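Local coordinates for protein chintase (Rhizomucor miehei, PDB 5YUQ) that probably hydrolyses the beta-1,4 linkages of chitin, as a family 18 glycoside hydrolase whose active site forms a tunnel, at residues A[237-251]-A[314-326]. Sequence-based numbering, arbitrary orientation.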
# COMPACT_ATOMS: atom_id res chain seq x y z
N ARG A 237 5.30 10.56 6.44
CA ARG A 237 6.74 10.38 6.27
C ARG A 237 7.46 11.69 6.51
O ARG A 237 6.99 12.75 6.10
CB ARG A 237 7.07 9.87 4.87
CG ARG A 237 8.55 9.93 4.52
CD ARG A 237 8.91 9.06 3.31
NE ARG A 237 8.60 7.65 3.58
CZ ARG A 237 7.48 7.05 3.20
NH1 ARG A 237 6.57 7.73 2.50
NH2 ARG A 237 7.28 5.78 3.50
N VAL A 238 8.61 11.62 7.19
CA VAL A 238 9.45 12.80 7.33
C VAL A 238 10.54 12.84 6.26
O VAL A 238 11.06 11.81 5.84
CB VAL A 238 10.09 12.91 8.74
CG1 VAL A 238 9.02 13.18 9.78
CG2 VAL A 238 10.90 11.66 9.08
N SER A 239 10.82 14.05 5.79
CA SER A 239 11.97 14.31 4.93
C SER A 239 12.77 15.41 5.60
O SER A 239 12.25 16.16 6.43
CB SER A 239 11.52 14.78 3.55
OG SER A 239 10.79 13.77 2.88
N LYS A 240 14.04 15.52 5.24
CA LYS A 240 14.87 16.59 5.76
C LYS A 240 14.95 17.70 4.73
O LYS A 240 15.47 17.49 3.63
CB LYS A 240 16.28 16.07 6.04
CG LYS A 240 17.18 17.12 6.69
CD LYS A 240 18.58 16.61 6.89
CE LYS A 240 19.39 17.62 7.70
NZ LYS A 240 20.79 17.17 7.89
N THR A 241 14.44 18.88 5.07
CA THR A 241 14.52 20.00 4.14
C THR A 241 15.91 20.65 4.23
O THR A 241 16.56 20.61 5.27
CB THR A 241 13.44 21.06 4.41
OG1 THR A 241 13.70 21.72 5.65
CG2 THR A 241 12.07 20.40 4.48
N LEU A 242 16.35 21.23 3.12
CA LEU A 242 17.66 21.89 3.09
C LEU A 242 17.60 23.25 3.74
O LEU A 242 18.59 23.72 4.29
CB LEU A 242 18.17 22.02 1.65
CG LEU A 242 18.37 20.71 0.90
CD1 LEU A 242 18.95 20.97 -0.49
CD2 LEU A 242 19.26 19.79 1.70
N GLU A 243 16.43 23.90 3.66
CA GLU A 243 16.19 25.19 4.31
C GLU A 243 14.86 25.09 5.04
O GLU A 243 14.08 24.18 4.79
CB GLU A 243 16.12 26.31 3.26
CG GLU A 243 17.41 26.56 2.51
CD GLU A 243 18.50 27.12 3.38
OE1 GLU A 243 18.18 27.79 4.38
OE2 GLU A 243 19.69 26.90 3.06
N PRO A 244 14.58 26.02 5.96
CA PRO A 244 13.33 25.91 6.71
C PRO A 244 12.08 26.10 5.85
O PRO A 244 12.12 26.80 4.83
CB PRO A 244 13.44 27.05 7.73
CG PRO A 244 14.94 27.24 7.90
CD PRO A 244 15.51 27.01 6.54
N ILE A 245 11.00 25.44 6.26
CA ILE A 245 9.69 25.72 5.69
C ILE A 245 9.07 26.86 6.49
O ILE A 245 9.23 26.94 7.71
CB ILE A 245 8.80 24.47 5.71
CG1 ILE A 245 9.20 23.54 4.56
CG2 ILE A 245 7.32 24.83 5.64
CD1 ILE A 245 8.40 22.26 4.51
N THR A 246 8.42 27.78 5.78
CA THR A 246 7.73 28.89 6.41
C THR A 246 6.32 29.00 5.84
O THR A 246 5.89 28.16 5.05
CB THR A 246 8.46 30.23 6.17
OG1 THR A 246 8.35 30.60 4.80
CG2 THR A 246 9.93 30.13 6.57
N ALA A 247 5.61 30.06 6.23
CA ALA A 247 4.27 30.29 5.70
C ALA A 247 4.33 30.59 4.21
O ALA A 247 3.32 30.48 3.51
CB ALA A 247 3.61 31.44 6.44
N SER A 248 5.50 30.99 3.73
CA SER A 248 5.67 31.41 2.34
C SER A 248 6.16 30.30 1.41
O SER A 248 5.97 30.38 0.20
CB SER A 248 6.66 32.58 2.25
OG SER A 248 6.09 33.76 2.78
N THR A 249 6.81 29.28 1.96
CA THR A 249 7.49 28.30 1.11
C THR A 249 6.57 27.24 0.53
O THR A 249 6.83 26.73 -0.55
CB THR A 249 8.60 27.56 1.86
OG1 THR A 249 8.03 26.79 2.91
CG2 THR A 249 9.63 28.54 2.42
N GLY A 250 5.52 26.91 1.26
CA GLY A 250 4.70 25.77 0.88
C GLY A 250 5.46 24.49 1.18
O GLY A 250 6.52 24.52 1.82
N LEU A 251 4.92 23.38 0.70
CA LEU A 251 5.48 22.06 0.97
C LEU A 251 6.65 21.71 0.06
O LEU A 251 7.58 21.02 0.48
CB LEU A 251 4.38 21.00 0.81
CG LEU A 251 4.79 19.53 0.75
CD1 LEU A 251 5.39 19.07 2.08
CD2 LEU A 251 3.59 18.65 0.37
N TYR A 314 0.71 18.96 6.25
CA TYR A 314 2.12 18.73 6.45
C TYR A 314 2.58 19.60 7.59
O TYR A 314 1.88 20.54 7.98
CB TYR A 314 2.92 19.00 5.17
CG TYR A 314 2.90 20.43 4.68
CD1 TYR A 314 1.84 20.91 3.91
CD2 TYR A 314 3.95 21.29 4.95
CE1 TYR A 314 1.83 22.21 3.44
CE2 TYR A 314 3.95 22.59 4.49
CZ TYR A 314 2.89 23.04 3.75
OH TYR A 314 2.89 24.34 3.29
N ALA A 315 3.72 19.27 8.16
CA ALA A 315 4.20 19.99 9.32
C ALA A 315 5.70 20.14 9.25
O ALA A 315 6.39 19.28 8.70
CB ALA A 315 3.78 19.28 10.61
N TYR A 316 6.22 21.24 9.78
CA TYR A 316 7.65 21.46 9.77
C TYR A 316 8.18 21.55 11.20
O TYR A 316 7.62 22.24 12.04
CB TYR A 316 8.00 22.73 9.00
CG TYR A 316 9.49 22.99 8.98
CD1 TYR A 316 10.34 22.18 8.23
CD2 TYR A 316 10.04 24.02 9.71
CE1 TYR A 316 11.71 22.41 8.21
CE2 TYR A 316 11.41 24.25 9.70
CZ TYR A 316 12.23 23.44 8.95
OH TYR A 316 13.59 23.68 8.94
N SER A 317 9.27 20.83 11.45
CA SER A 317 9.97 20.92 12.72
C SER A 317 11.32 21.56 12.48
O SER A 317 12.18 20.97 11.83
CB SER A 317 10.18 19.53 13.33
OG SER A 317 11.05 19.61 14.45
N PHE A 318 11.52 22.76 13.03
CA PHE A 318 12.79 23.46 12.84
C PHE A 318 13.91 22.60 13.42
O PHE A 318 14.99 22.50 12.85
CB PHE A 318 12.74 24.84 13.51
CG PHE A 318 13.92 25.70 13.16
CD1 PHE A 318 13.89 26.53 12.05
CD2 PHE A 318 15.06 25.67 13.94
CE1 PHE A 318 14.98 27.32 11.72
CE2 PHE A 318 16.15 26.44 13.61
CZ PHE A 318 16.12 27.27 12.50
N SER A 319 13.62 21.95 14.55
CA SER A 319 14.56 20.99 15.13
C SER A 319 14.68 19.78 14.21
O SER A 319 13.72 19.04 14.00
CB SER A 319 14.08 20.55 16.51
OG SER A 319 14.93 19.54 17.04
N GLY A 320 15.87 19.58 13.65
CA GLY A 320 16.11 18.52 12.69
C GLY A 320 15.72 18.89 11.27
O GLY A 320 15.92 18.09 10.35
N SER A 321 15.17 20.09 11.10
CA SER A 321 14.69 20.59 9.81
C SER A 321 13.87 19.55 9.06
O SER A 321 14.12 19.26 7.89
CB SER A 321 15.85 21.08 8.94
OG SER A 321 15.35 21.87 7.86
N LYS A 322 12.88 19.00 9.75
CA LYS A 322 12.09 17.90 9.21
C LYS A 322 10.75 18.40 8.70
O LYS A 322 10.06 19.16 9.38
CB LYS A 322 11.83 16.87 10.31
CG LYS A 322 13.07 16.48 11.09
CD LYS A 322 12.84 15.26 11.96
CE LYS A 322 11.99 15.57 13.17
NZ LYS A 322 12.22 14.56 14.25
N VAL A 323 10.37 17.96 7.51
CA VAL A 323 8.99 18.11 7.06
C VAL A 323 8.28 16.77 7.14
O VAL A 323 8.81 15.75 6.70
CB VAL A 323 8.88 18.71 5.64
CG1 VAL A 323 9.62 17.86 4.63
CG2 VAL A 323 7.41 18.87 5.26
N LEU A 324 7.11 16.77 7.76
CA LEU A 324 6.28 15.57 7.85
C LEU A 324 5.11 15.75 6.91
O LEU A 324 4.32 16.68 7.08
CB LEU A 324 5.74 15.40 9.28
CG LEU A 324 4.66 14.33 9.50
CD1 LEU A 324 5.24 12.95 9.31
CD2 LEU A 324 4.04 14.48 10.89
N SER A 325 5.00 14.87 5.92
CA SER A 325 3.78 14.82 5.12
C SER A 325 2.95 13.71 5.71
O SER A 325 3.45 12.60 5.90
CB SER A 325 4.09 14.51 3.66
OG SER A 325 2.87 14.21 2.99
N PHE A 326 1.68 13.98 5.99
CA PHE A 326 0.84 12.96 6.61
C PHE A 326 -0.60 13.01 6.15
O PHE A 326 -0.92 13.77 5.23
CB PHE A 326 0.95 12.98 8.15
CG PHE A 326 0.44 14.25 8.82
CD1 PHE A 326 1.15 15.45 8.72
CD2 PHE A 326 -0.72 14.22 9.60
CE1 PHE A 326 0.70 16.60 9.36
CE2 PHE A 326 -1.18 15.37 10.24
CZ PHE A 326 -0.47 16.56 10.13
O HOH W 1 17.05 24.07 7.17
O HOH W 2 4.02 27.00 3.75
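Tyr316 packs its ring face against the Pro244-Ile245 backbone. Tyr316 CB meets Ile245 CB at 3.8 Å. CG is anti to the backbone N (chi1 180°), which carries the ring beneath the loop: Ile245 N stands 3.5 Å above the plane over the ring centre. CG and CD1 meet Ile245 CB in a CH-pi contact, CD2 meets Ile245 O, and CE2 and CZ meet Ile245 N and Pro244 CA. Thr241 OG1 approaches at the edge, 3.3 Å from Tyr316 CE1. At the tip, Tyr316 OH touches Pro244 CA and shares a 2.7 Å hydrogen bond with Ser321 OG, which lies in the ring plane. Ser321 OG also lies 2.8 Å from Thr241 OG1, whose own proton goes to Glu243 O, so a compact polar cluster pins the loop.

Val323 supplies the apolar neighbour: CG1 packs on Thr241 CG2 (3.5 Å), while CG2 meets Ile245 CD1 and Leu251 CD1. Leu251 CB sits over the Tyr314 ring, 8° off the normal, and a water links Tyr314 OH to Thr246 O and Gly250 N.

Strands 237-240 and 322-325 run antiparallel, their N-to-C directions 151° apart. Arg237-Ser325 and Ser239-Val323 are hydrogen-bonded pairs; beyond the last pair Thr241 N donates to Ser321 O. A G1 bulge places Ser321 and Lys322 opposite Ser317.

Strand 322-325 lies between 228-240 and 312-317, which pairs in turn, antiparallel, with 302-307; helix 287-292 and strand 284-286 contact Leu324. Strand 228-240, paired with 175-178 and 346-350, runs out of the TIM barrel, its far end carrying this antiparallel sheet, consistent with the alpha+beta insertion many family 18 chitinases carry between the seventh and eighth barrel strands.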